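Local coordinates for protein citrinin polyketide synthase (Monascus purpureus, PDB 5MPT) that builds the keto-aldehyde precursor of the mycotoxin citrinin from malonyl-CoA units, here represented by its C-methyltransferase (CMeT) domain with S-adenosyl-L-homocysteine bound, at residues A184-Q189 with D363-T368; F192-L197 with V222-L227; Q196-L201 with E206-L211; P226-E229 with P234-Y237. All coordinates share one frame; numbering follows the deposited sequence.

Interaction 1. Residues A184-Q189 with D363-T368; sequences AVWIQQ and DWTEGT
T365 meets W186 and Q189 of helix 181-198 in the Rossmann-like fold of this methyltransferase domain. Its segment comes off strand 361-364, an outermost strand of the seven-stranded mixed sheet. Before the contact, OD1 of D363 accepts the backbone N-H of W364 in a bent bond (2.8 Å, 136°). T365 comes next, beyond the strand. Its OG1 sits between the backbone N and the carbonyl carbon (chi1 53°), hydrogen-bonded to the backbone N of L377, a residue that also pairs with the T365 backbone. OG1 of T365 is 4.0 Å from NE1 of W186, too far for a direct bond. One water joins them: it accepts from W186 NE1 at 2.9 Å and lies 2.8 Å from T365 OG1. Q189, its chain extended, and T365 come at each other from opposite directions. NE2 of Q189 is hydrogen-bonded to A24 O and T28 OG1. Further on, E366 forms a salt bridge with K25. The Q189 amide meets the T365 methyl CG2 with both ends: NE2 of Q189 at 3.4 Å, and OE1 of Q189, buried without a hydrogen-bond partner in the model, at 3.5 Å.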
loop_
_atom_site.group_PDB
_atom_site.type_symbol
_atom_site.label_atom_id
_atom_site.label_comp_id
_atom_site.label_asym_id
_atom_site.label_seq_id
_atom_site.Cartn_x
_atom_site.Cartn_y
_atom_site.Cartn_z
ATOM N N ALA A 184 -2.365 8.480 4.499
ATOM C CA ALA A 184 -2.968 9.784 4.219
ATOM C C ALA A 184 -1.940 10.821 3.806
ATOM O O ALA A 184 -2.248 11.701 3.002
ATOM C CB ALA A 184 -3.757 10.273 5.424
ATOM N N VAL A 185 -0.717 10.727 4.314
ATOM C CA VAL A 185 0.298 11.738 4.018
ATOM C C VAL A 185 0.455 11.894 2.510
ATOM O O VAL A 185 0.395 13.009 1.959
ATOM C CB VAL A 185 1.629 11.351 4.690
ATOM C CG1 VAL A 185 2.838 11.930 3.904
ATOM C CG2 VAL A 185 1.615 11.822 6.117
ATOM N N TRP A 186 0.673 10.779 1.820
ATOM C CA TRP A 186 0.964 10.841 0.396
ATOM C C TRP A 186 -0.282 11.047 -0.454
ATOM O O TRP A 186 -0.174 11.611 -1.543
ATOM C CB TRP A 186 1.708 9.574 -0.039
ATOM C CG TRP A 186 3.119 9.621 0.437
ATOM C CD1 TRP A 186 4.159 10.293 -0.137
ATOM C CD2 TRP A 186 3.637 9.021 1.629
ATOM N NE1 TRP A 186 5.300 10.141 0.613
ATOM C CE2 TRP A 186 5.009 9.353 1.694
ATOM C CE3 TRP A 186 3.088 8.199 2.621
ATOM C CZ2 TRP A 186 5.823 8.931 2.720
ATOM C CZ3 TRP A 186 3.891 7.802 3.635
ATOM C CH2 TRP A 186 5.256 8.148 3.670
ATOM N N ILE A 187 -1.457 10.668 0.051
ATOM C CA ILE A 187 -2.705 11.033 -0.606
ATOM C C ILE A 187 -2.898 12.537 -0.545
ATOM O O ILE A 187 -3.258 13.177 -1.532
ATOM C CB ILE A 187 -3.890 10.276 0.033
ATOM C CG1 ILE A 187 -3.723 8.756 -0.149
ATOM C CG2 ILE A 187 -5.202 10.743 -0.590
ATOM C CD1 ILE A 187 -4.801 7.891 0.576
ATOM N N GLN A 188 -2.643 13.127 0.626
ATOM C CA GLN A 188 -2.732 14.573 0.744
ATOM C C GLN A 188 -1.731 15.244 -0.177
ATOM O O GLN A 188 -2.035 16.261 -0.788
ATOM C CB GLN A 188 -2.508 14.966 2.209
ATOM C CG GLN A 188 -2.815 16.395 2.525
ATOM C CD GLN A 188 -4.303 16.681 2.620
ATOM O OE1 GLN A 188 -5.022 16.030 3.385
ATOM N NE2 GLN A 188 -4.775 17.664 1.833
ATOM N N GLN A 189 -0.530 14.692 -0.289
ATOM C CA GLN A 189 0.467 15.260 -1.188
ATOM C C GLN A 189 0.022 15.152 -2.646
ATOM O O GLN A 189 0.242 16.066 -3.447
ATOM C CB GLN A 189 1.805 14.561 -0.945
ATOM C CG GLN A 189 2.921 15.137 -1.775
ATOM C CD GLN A 189 4.217 14.399 -1.562
ATOM O OE1 GLN A 189 4.209 13.221 -1.259
ATOM N NE2 GLN A 189 5.346 15.089 -1.730
ATOM N N ASP A 363 9.786 10.195 -12.109
ATOM C CA ASP A 363 10.255 10.945 -10.947
ATOM C C ASP A 363 9.531 10.409 -9.713
ATOM O O ASP A 363 8.540 9.672 -9.818
ATOM C CB ASP A 363 10.020 12.448 -11.153
ATOM C CG ASP A 363 10.910 13.338 -10.255
ATOM O OD1 ASP A 363 11.676 12.818 -9.416
ATOM O OD2 ASP A 363 10.853 14.582 -10.420
ATOM N N TRP A 364 10.029 10.755 -8.524
ATOM C CA TRP A 364 9.308 10.349 -7.319
ATOM C C TRP A 364 9.624 11.282 -6.167
ATOM O O TRP A 364 10.596 12.035 -6.202
ATOM C CB TRP A 364 9.613 8.912 -6.897
ATOM C CG TRP A 364 11.068 8.599 -6.753
ATOM C CD1 TRP A 364 11.855 8.783 -5.648
ATOM C CD2 TRP A 364 11.904 8.021 -7.751
ATOM N NE1 TRP A 364 13.137 8.371 -5.912
ATOM C CE2 TRP A 364 13.189 7.890 -7.197
ATOM C CE3 TRP A 364 11.693 7.615 -9.078
ATOM C CZ2 TRP A 364 14.256 7.362 -7.918
ATOM C CZ3 TRP A 364 12.750 7.098 -9.784
ATOM C CH2 TRP A 364 14.015 6.973 -9.201
ATOM N N THR A 365 8.749 11.243 -5.161
ATOM C CA THR A 365 8.924 12.035 -3.956
ATOM C C THR A 365 10.110 11.528 -3.164
ATOM O O THR A 365 10.400 10.321 -3.141
ATOM C CB THR A 365 7.671 11.973 -3.087
ATOM O OG1 THR A 365 7.330 10.601 -2.860
ATOM C CG2 THR A 365 6.506 12.650 -3.791
ATOM N N GLU A 366 10.780 12.470 -2.495
ATOM C CA GLU A 366 11.889 12.165 -1.617
ATOM C C GLU A 366 11.986 13.254 -0.568
ATOM O O GLU A 366 11.458 14.361 -0.733
ATOM C CB GLU A 366 13.203 12.023 -2.389
ATOM C CG GLU A 366 13.606 13.147 -3.270
ATOM C CD GLU A 366 14.664 12.685 -4.272
ATOM O OE1 GLU A 366 15.100 11.511 -4.182
ATOM O OE2 GLU A 366 15.059 13.486 -5.140
ATOM N N GLY A 367 12.689 12.921 0.503
ATOM C CA GLY A 367 12.913 13.861 1.587
ATOM C C GLY A 367 14.026 13.409 2.504
ATOM O O GLY A 367 14.617 12.341 2.336
ATOM N N THR A 368 14.284 14.233 3.520
ATOM C CA THR A 368 15.287 13.906 4.530
ATOM C C THR A 368 14.726 13.081 5.679
ATOM O O THR A 368 15.484 12.347 6.335
ATOM C CB THR A 368 15.910 15.195 5.084
ATOM O OG1 THR A 368 14.918 15.922 5.816
ATOM C CG2 THR A 368 16.442 16.061 3.953
HETATM O O HOH W 1 8.066 9.792 -0.279
#

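Interaction 2. Residues F192-L197 with V222-L227; sequences FFLEQL and VKMLPL
OE2 of E195 is held by a salt bridge to R230 and by a long, weak ion pair with K199. The other oxygen of this carboxylate, OE1 of E195, lies 4.4 Å from CD1 of L227. The glutamate thus runs past the leucine to reach R230, three residues further along the second helix. Below these charges the contact is apolar. CD1 of L194 touches SD of M224 at 3.4 Å, a close approach. The methionine methyl CE is further off, 4.1 Å from the same CD1 of L194. The two side chains cross at about a right angle. M224 is bent at chi2 (-61°) and again at chi3, and this fold in the chain brings its sulfur and methyl to the leucine. L227 takes the neighbouring place: its CD2 lies 4.2 Å from CB of L194, so one methyl meets the leucine and the other the glutamate. The helices run nearly parallel, with a crossing angle of -24°. Their axes stay 11.1 Å apart at the closest, so the side chains do the touching. P226 has no N-H to give to the preceding turn, and helix 221-231 is kinked there. K223 adds a polar link to helix 181-198, through E191 and Q188. Both helices pack on strand 279-285 of the Rossmann-like sheet: L194 on I281 and M224 on L283. The far side of helix 181-198 is covered by helix 14-26, where F193 meets A20 and A24.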
loop_
_atom_site.group_PDB
_atom_site.type_symbol
_atom_site.label_atom_id
_atom_site.label_comp_id
_atom_site.label_asym_id
_atom_site.label_seq_id
_atom_site.Cartn_x
_atom_site.Cartn_y
_atom_site.Cartn_z
ATOM N N PHE A 192 -2.291 17.997 -3.420
ATOM C CA PHE A 192 -1.554 19.228 -3.680
ATOM C C PHE A 192 -0.973 19.239 -5.090
ATOM O O PHE A 192 -1.095 20.231 -5.838
ATOM C CB PHE A 192 -0.467 19.379 -2.594
ATOM C CG PHE A 192 0.404 20.566 -2.768
ATOM C CD1 PHE A 192 -0.143 21.834 -2.951
ATOM C CD2 PHE A 192 1.785 20.424 -2.746
ATOM C CE1 PHE A 192 0.694 22.949 -3.047
ATOM C CE2 PHE A 192 2.622 21.527 -2.887
ATOM C CZ PHE A 192 2.078 22.786 -3.032
ATOM N N PHE A 193 -0.396 18.115 -5.502
ATOM C CA PHE A 193 0.144 18.008 -6.842
ATOM C C PHE A 193 -0.950 18.275 -7.870
ATOM O O PHE A 193 -0.787 19.094 -8.791
ATOM C CB PHE A 193 0.756 16.623 -7.042
ATOM C CG PHE A 193 0.917 16.246 -8.477
ATOM C CD1 PHE A 193 1.775 16.958 -9.304
ATOM C CD2 PHE A 193 0.205 15.178 -9.004
ATOM C CE1 PHE A 193 1.927 16.655 -10.635
ATOM C CE2 PHE A 193 0.354 14.848 -10.341
ATOM C CZ PHE A 193 1.210 15.594 -11.175
ATOM N N LEU A 194 -2.089 17.581 -7.731
ATOM C CA LEU A 194 -3.152 17.720 -8.722
ATOM C C LEU A 194 -3.726 19.141 -8.742
ATOM O O LEU A 194 -4.040 19.670 -9.815
ATOM C CB LEU A 194 -4.254 16.698 -8.461
ATOM C CG LEU A 194 -3.884 15.246 -8.769
ATOM C CD1 LEU A 194 -4.956 14.292 -8.237
ATOM C CD2 LEU A 194 -3.671 15.051 -10.286
ATOM N N GLU A 195 -3.886 19.769 -7.568
ATOM C CA GLU A 195 -4.394 21.131 -7.533
ATOM C C GLU A 195 -3.446 22.068 -8.263
ATOM O O GLU A 195 -3.876 22.897 -9.079
ATOM C CB GLU A 195 -4.599 21.582 -6.083
ATOM C CG GLU A 195 -5.159 22.968 -6.018
ATOM C CD GLU A 195 -5.712 23.331 -4.662
ATOM O OE1 GLU A 195 -5.306 22.706 -3.674
ATOM O OE2 GLU A 195 -6.568 24.237 -4.581
ATOM N N GLN A 196 -2.143 21.933 -8.007
ATOM C CA GLN A 196 -1.177 22.805 -8.672
ATOM C C GLN A 196 -1.121 22.505 -10.161
ATOM O O GLN A 196 -0.879 23.400 -10.992
ATOM C CB GLN A 196 0.197 22.623 -8.025
ATOM C CG GLN A 196 0.273 23.173 -6.608
ATOM C CD GLN A 196 0.041 24.674 -6.594
ATOM O OE1 GLN A 196 0.586 25.407 -7.418
ATOM N NE2 GLN A 196 -0.854 25.115 -5.737
ATOM N N LEU A 197 -1.351 21.239 -10.510
ATOM C CA LEU A 197 -1.422 20.835 -11.917
ATOM C C LEU A 197 -2.572 21.525 -12.627
ATOM O O LEU A 197 -2.395 22.133 -13.689
ATOM C CB LEU A 197 -1.584 19.319 -12.012
ATOM C CG LEU A 197 -1.778 18.756 -13.417
ATOM C CD1 LEU A 197 -0.529 18.986 -14.239
ATOM C CD2 LEU A 197 -2.133 17.279 -13.411
ATOM N N VAL A 222 -11.781 9.134 -1.768
ATOM C CA VAL A 222 -12.549 10.011 -0.890
ATOM C C VAL A 222 -11.941 11.405 -0.800
ATOM O O VAL A 222 -12.647 12.355 -0.463
ATOM C CB VAL A 222 -12.723 9.403 0.519
ATOM C CG1 VAL A 222 -11.384 9.266 1.257
ATOM C CG2 VAL A 222 -13.680 10.246 1.332
ATOM N N LYS A 223 -10.640 11.556 -1.074
ATOM C CA LYS A 223 -10.025 12.872 -1.148
ATOM C C LYS A 223 -10.080 13.493 -2.538
ATOM O O LYS A 223 -10.187 14.723 -2.652
ATOM C CB LYS A 223 -8.568 12.782 -0.702
ATOM C CG LYS A 223 -8.394 12.260 0.731
ATOM C CD LYS A 223 -9.211 13.031 1.762
ATOM C CE LYS A 223 -8.681 14.423 1.936
ATOM N NZ LYS A 223 -7.309 14.377 2.525
ATOM N N MET A 224 -9.996 12.685 -3.597
ATOM C CA MET A 224 -9.917 13.249 -4.939
ATOM C C MET A 224 -11.235 13.893 -5.349
ATOM O O MET A 224 -11.245 14.931 -6.026
ATOM C CB MET A 224 -9.520 12.160 -5.924
ATOM C CG MET A 224 -8.127 11.606 -5.700
ATOM S SD MET A 224 -6.875 12.878 -5.866
ATOM C CE MET A 224 -5.651 12.457 -4.644
ATOM N N LEU A 225 -12.356 13.294 -4.954
ATOM C CA LEU A 225 -13.649 13.756 -5.457
ATOM C C LEU A 225 -13.996 15.128 -4.911
ATOM O O LEU A 225 -14.329 16.017 -5.714
ATOM C CB LEU A 225 -14.735 12.725 -5.131
ATOM C CG LEU A 225 -14.856 11.495 -6.041
ATOM C CD1 LEU A 225 -13.495 11.007 -6.523
ATOM C CD2 LEU A 225 -15.600 10.383 -5.337
ATOM N N PRO A 226 -13.964 15.370 -3.592
ATOM C CA PRO A 226 -14.157 16.741 -3.090
ATOM C C PRO A 226 -13.159 17.713 -3.665
ATOM O O PRO A 226 -13.501 18.880 -3.919
ATOM C CB PRO A 226 -13.978 16.588 -1.574
ATOM C CG PRO A 226 -14.244 15.178 -1.298
ATOM C CD PRO A 226 -13.795 14.409 -2.489
ATOM N N LEU A 227 -11.916 17.270 -3.861
ATOM C CA LEU A 227 -10.924 18.133 -4.498
ATOM C C LEU A 227 -11.382 18.572 -5.887
ATOM O O LEU A 227 -11.332 19.759 -6.216
ATOM C CB LEU A 227 -9.574 17.421 -4.577
ATOM C CG LEU A 227 -8.505 18.230 -5.327
ATOM C CD1 LEU A 227 -8.156 19.502 -4.557
ATOM C CD2 LEU A 227 -7.254 17.426 -5.608
#

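Interaction 3. Residues Q196-L201 with E206-L211; sequences QLVKRL and EPLRIL
L208 places its CD2 methyl against both V198 and L201, between the last turns of helix 181-198 and strand 208-213, the first strand of the Rossmann-like fold. CD2 of L208 is 4.1 Å from CD1 of L201. The same methyl is 4.2 Å from CG2 of V198. With CG of L208 anti to the backbone N (chi1 -168°) and chi2 near 61°, CD2 is the methyl that reaches the turn at V198-L201. L201 crosses L208 at about a right angle, while V198 meets it at a slant. V198 and L201 are the two ends of one type I beta turn. It is closed by the backbone bond from L201 N to V198 O at 3.1 Å. The packing continues outside the contact: V198 touches V233, L201 touches L12 and P13, and L208 touches H280 of strand 279-285. R200 folds back on Q196, one turn earlier. NH1 of R200 gives fairly straight bonds to two oxygens of Q196, the backbone O and the side-chain OE1, each at 2.8 Å. Both oxygens lie near the guanidinium plane, while NH1 of R200 sits tilted by about 30° out of both carbonyl planes.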
loop_
_atom_site.group_PDB
_atom_site.type_symbol
_atom_site.label_atom_id
_atom_site.label_comp_id
_atom_site.label_asym_id
_atom_site.label_seq_id
_atom_site.Cartn_x
_atom_site.Cartn_y
_atom_site.Cartn_z
ATOM N N GLN A 196 -2.143 21.933 -8.007
ATOM C CA GLN A 196 -1.177 22.805 -8.672
ATOM C C GLN A 196 -1.121 22.505 -10.161
ATOM O O GLN A 196 -0.879 23.400 -10.992
ATOM C CB GLN A 196 0.197 22.623 -8.025
ATOM C CG GLN A 196 0.273 23.173 -6.608
ATOM C CD GLN A 196 0.041 24.674 -6.594
ATOM O OE1 GLN A 196 0.586 25.407 -7.418
ATOM N NE2 GLN A 196 -0.854 25.115 -5.737
ATOM N N LEU A 197 -1.351 21.239 -10.510
ATOM C CA LEU A 197 -1.422 20.835 -11.917
ATOM C C LEU A 197 -2.572 21.525 -12.627
ATOM O O LEU A 197 -2.395 22.133 -13.689
ATOM C CB LEU A 197 -1.584 19.319 -12.012
ATOM C CG LEU A 197 -1.778 18.756 -13.417
ATOM C CD1 LEU A 197 -0.529 18.986 -14.239
ATOM C CD2 LEU A 197 -2.133 17.279 -13.411
ATOM N N VAL A 198 -3.767 21.444 -12.047
ATOM C CA VAL A 198 -4.958 21.973 -12.704
ATOM C C VAL A 198 -4.890 23.496 -12.904
ATOM O O VAL A 198 -5.371 24.011 -13.933
ATOM C CB VAL A 198 -6.182 21.492 -11.889
ATOM C CG1 VAL A 198 -7.472 22.140 -12.332
ATOM C CG2 VAL A 198 -6.320 19.999 -12.017
ATOM N N LYS A 199 -4.232 24.230 -11.988
ATOM C CA LYS A 199 -4.037 25.683 -12.118
ATOM C C LYS A 199 -3.262 26.065 -13.367
ATOM O O LYS A 199 -3.315 27.235 -13.775
ATOM C CB LYS A 199 -3.260 26.253 -10.899
ATOM C CG LYS A 199 -4.010 26.394 -9.601
ATOM C CD LYS A 199 -3.010 26.703 -8.464
ATOM C CE LYS A 199 -3.615 27.514 -7.309
ATOM N NZ LYS A 199 -4.940 27.004 -6.863
ATOM N N ARG A 200 -2.539 25.124 -13.965
ATOM C CA ARG A 200 -1.648 25.357 -15.087
ATOM C C ARG A 200 -2.220 24.822 -16.387
ATOM O O ARG A 200 -1.523 24.822 -17.411
ATOM C CB ARG A 200 -0.291 24.714 -14.823
ATOM C CG ARG A 200 0.530 25.467 -13.780
ATOM C CD ARG A 200 1.368 24.517 -12.910
ATOM N NE ARG A 200 2.337 25.229 -12.077
ATOM C CZ ARG A 200 2.155 25.559 -10.800
ATOM N NH1 ARG A 200 1.029 25.250 -10.163
ATOM N NH2 ARG A 200 3.113 26.220 -10.162
ATOM N N LEU A 201 -3.481 24.346 -16.365
ATOM C CA LEU A 201 -4.073 23.750 -17.550
ATOM C C LEU A 201 -4.832 24.803 -18.348
ATOM O O LEU A 201 -5.471 25.686 -17.764
ATOM C CB LEU A 201 -5.027 22.636 -17.169
ATOM C CG LEU A 201 -4.319 21.511 -16.413
ATOM C CD1 LEU A 201 -5.227 20.288 -16.264
ATOM C CD2 LEU A 201 -3.008 21.114 -17.110
ATOM N N GLU A 206 -13.304 21.222 -22.169
ATOM C CA GLU A 206 -13.165 19.792 -22.348
ATOM C C GLU A 206 -12.662 19.142 -21.066
ATOM O O GLU A 206 -11.874 19.740 -20.334
ATOM C CB GLU A 206 -12.184 19.491 -23.458
ATOM C CG GLU A 206 -12.679 19.944 -24.819
ATOM C CD GLU A 206 -11.590 19.909 -25.867
ATOM O OE1 GLU A 206 -10.486 20.450 -25.616
ATOM O OE2 GLU A 206 -11.837 19.347 -26.949
ATOM N N PRO A 207 -13.045 17.895 -20.813
ATOM C CA PRO A 207 -12.755 17.280 -19.515
ATOM C C PRO A 207 -11.356 16.714 -19.409
ATOM O O PRO A 207 -10.760 16.219 -20.377
ATOM C CB PRO A 207 -13.786 16.154 -19.422
ATOM C CG PRO A 207 -13.991 15.752 -20.856
ATOM C CD PRO A 207 -13.844 17.012 -21.668
ATOM N N LEU A 208 -10.853 16.807 -18.191
ATOM C CA LEU A 208 -9.710 16.037 -17.746
ATOM C C LEU A 208 -10.211 14.640 -17.405
ATOM O O LEU A 208 -11.175 14.482 -16.648
ATOM C CB LEU A 208 -9.077 16.721 -16.539
ATOM C CG LEU A 208 -7.706 16.251 -16.079
ATOM C CD1 LEU A 208 -6.704 16.460 -17.171
ATOM C CD2 LEU A 208 -7.290 17.040 -14.798
ATOM N N ARG A 209 -9.623 13.641 -18.032
ATOM C CA ARG A 209 -10.039 12.264 -17.848
ATOM C C ARG A 209 -9.051 11.573 -16.929
ATOM O O ARG A 209 -7.864 11.430 -17.256
ATOM C CB ARG A 209 -10.163 11.561 -19.200
ATOM C CG ARG A 209 -11.152 12.289 -20.110
ATOM C CD ARG A 209 -11.433 11.570 -21.438
ATOM N NE ARG A 209 -12.693 12.060 -22.010
ATOM C CZ ARG A 209 -12.835 12.630 -23.198
ATOM N NH1 ARG A 209 -11.798 12.775 -24.020
ATOM N NH2 ARG A 209 -14.045 13.036 -23.574
ATOM N N ILE A 210 -9.556 11.165 -15.774
ATOM C CA ILE A 210 -8.773 10.556 -14.705
ATOM C C ILE A 210 -9.353 9.181 -14.438
ATOM O O ILE A 210 -10.570 9.040 -14.256
ATOM C CB ILE A 210 -8.811 11.397 -13.416
ATOM C CG1 ILE A 210 -8.380 12.824 -13.710
ATOM C CG2 ILE A 210 -7.959 10.713 -12.327
ATOM C CD1 ILE A 210 -8.457 13.775 -12.474
ATOM N N LEU A 211 -8.494 8.170 -14.416
ATOM C CA LEU A 211 -8.916 6.809 -14.113
ATOM C C LEU A 211 -8.117 6.299 -12.926
ATOM O O LEU A 211 -6.881 6.325 -12.942
ATOM C CB LEU A 211 -8.734 5.892 -15.319
ATOM C CG LEU A 211 -9.303 4.468 -15.182
ATOM C CD1 LEU A 211 -9.904 4.030 -16.528
ATOM C CD2 LEU A 211 -8.230 3.525 -14.722
#

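Interaction 4. Residues P226-E229 with P234-Y237; sequences PLLE and PVEY
L228 packs against V235 and Y237, joining helix 221-231 to the strand that follows it in a beta-alpha-beta crossover. The unit is made of strand 208-213, helix 221-231 and strand 235-241 of the Rossmann-like sheet. The contacts between the two segments are apolar, and one methyl, CD1 of L228, makes both. CD1 of L228 lies 3.5 Å from CD2 of Y237 and 4.1 Å from CE2 of the same ring. The leucine and tyrosine side chains cross at about a right angle. CD1 of L228 also meets CG2 of V235 at 4.1 Å. The first torsion of V235 (chi1 56°) sets this CG2 opposite the backbone N and turns it toward the leucine methyl. V235 and Y237 both point to the helix because residues alternate along a strand. E236, between them, points away. L228 also touches I210 of strand 208-213, so the leucine bridges two neighbouring strands from the helix side, and Y237 is further packed by T221, M224 and L225 of the same helix. Polar contacts are made outside these two segments. E236 forms a salt bridge with R209 on the adjacent strand. With CG anti to the backbone N (chi1 -166°), the ring of Y237 crosses the leucine, and its hydroxyl OH is hydrogen-bonded to OE1 of E212.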
loop_
_atom_site.group_PDB
_atom_site.type_symbol
_atom_site.label_atom_id
_atom_site.label_comp_id
_atom_site.label_asym_id
_atom_site.label_seq_id
_atom_site.Cartn_x
_atom_site.Cartn_y
_atom_site.Cartn_z
ATOM N N PRO A 226 -13.964 15.370 -3.592
ATOM C CA PRO A 226 -14.157 16.741 -3.090
ATOM C C PRO A 226 -13.159 17.713 -3.665
ATOM O O PRO A 226 -13.501 18.880 -3.919
ATOM C CB PRO A 226 -13.978 16.588 -1.574
ATOM C CG PRO A 226 -14.244 15.178 -1.298
ATOM C CD PRO A 226 -13.795 14.409 -2.489
ATOM N N LEU A 227 -11.916 17.270 -3.861
ATOM C CA LEU A 227 -10.924 18.133 -4.498
ATOM C C LEU A 227 -11.382 18.572 -5.887
ATOM O O LEU A 227 -11.332 19.759 -6.216
ATOM C CB LEU A 227 -9.574 17.421 -4.577
ATOM C CG LEU A 227 -8.505 18.230 -5.327
ATOM C CD1 LEU A 227 -8.156 19.502 -4.557
ATOM C CD2 LEU A 227 -7.254 17.426 -5.608
ATOM N N LEU A 228 -11.798 17.626 -6.729
ATOM C CA LEU A 228 -12.216 17.991 -8.083
ATOM C C LEU A 228 -13.508 18.804 -8.064
ATOM O O LEU A 228 -13.713 19.682 -8.908
ATOM C CB LEU A 228 -12.383 16.729 -8.921
ATOM C CG LEU A 228 -11.085 15.942 -9.122
ATOM C CD1 LEU A 228 -11.352 14.522 -9.556
ATOM C CD2 LEU A 228 -10.239 16.655 -10.150
ATOM N N GLU A 229 -14.396 18.509 -7.117
ATOM C CA GLU A 229 -15.596 19.312 -6.920
ATOM C C GLU A 229 -15.239 20.775 -6.670
ATOM O O GLU A 229 -15.786 21.680 -7.310
ATOM C CB GLU A 229 -16.387 18.726 -5.749
ATOM C CG GLU A 229 -17.764 19.302 -5.491
ATOM C CD GLU A 229 -18.476 18.570 -4.356
ATOM O OE1 GLU A 229 -17.879 18.433 -3.261
ATOM O OE2 GLU A 229 -19.621 18.114 -4.565
ATOM N N PRO A 234 -13.859 20.931 -15.744
ATOM C CA PRO A 234 -14.526 19.734 -16.266
ATOM C C PRO A 234 -13.655 18.500 -16.098
ATOM O O PRO A 234 -12.451 18.518 -16.367
ATOM C CB PRO A 234 -14.757 20.075 -17.740
ATOM C CG PRO A 234 -14.674 21.559 -17.815
ATOM C CD PRO A 234 -13.688 21.966 -16.776
ATOM N N VAL A 235 -14.284 17.422 -15.646
ATOM C CA VAL A 235 -13.575 16.192 -15.309
ATOM C C VAL A 235 -14.513 15.014 -15.502
ATOM O O VAL A 235 -15.726 15.118 -15.308
ATOM C CB VAL A 235 -13.038 16.227 -13.857
ATOM C CG1 VAL A 235 -14.171 16.482 -12.885
ATOM C CG2 VAL A 235 -12.336 14.912 -13.496
ATOM N N GLU A 236 -13.931 13.886 -15.896
ATOM C CA GLU A 236 -14.567 12.579 -15.825
ATOM C C GLU A 236 -13.626 11.686 -15.033
ATOM O O GLU A 236 -12.487 11.452 -15.458
ATOM C CB GLU A 236 -14.837 12.022 -17.233
ATOM C CG GLU A 236 -15.850 12.845 -18.041
ATOM C CD GLU A 236 -15.837 12.527 -19.543
ATOM O OE1 GLU A 236 -15.154 11.561 -19.948
ATOM O OE2 GLU A 236 -16.509 13.251 -20.316
ATOM N N TYR A 237 -14.080 11.244 -13.851
ATOM C CA TYR A 237 -13.305 10.390 -12.946
ATOM C C TYR A 237 -13.863 8.979 -12.975
ATOM O O TYR A 237 -15.001 8.752 -12.556
ATOM C CB TYR A 237 -13.361 10.942 -11.538
ATOM C CG TYR A 237 -12.351 10.357 -10.585
ATOM C CD1 TYR A 237 -12.517 9.090 -10.043
ATOM C CD2 TYR A 237 -11.248 11.098 -10.199
ATOM C CE1 TYR A 237 -11.595 8.580 -9.139
ATOM C CE2 TYR A 237 -10.333 10.606 -9.303
ATOM C CZ TYR A 237 -10.508 9.340 -8.777
ATOM O OH TYR A 237 -9.580 8.863 -7.879
#

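How the interactions relate
Helix 181-198 is common to interactions 1, 2 and 3. Interactions 1 and 2 touch, with Q188 OE1 2.9 Å from K223 NZ. Interactions 2 and 3 share Q196 and L197, their centres about 10 Å apart. Interactions 2 and 4 share P226 and L227, and M224 CG lies 3.8 Å from Y237 OH. Interactions 3 and 4 meet through neighbouring strands: L208 O is 2.9 Å from E236 N, a probable hydrogen bond. Interaction 1 is near the active site, the T365 side chain about 9 Å from that of E315. Bound S-adenosyl-L-homocysteine is about 9 Å from the Y237 side chain and about 10 Å from that of M224.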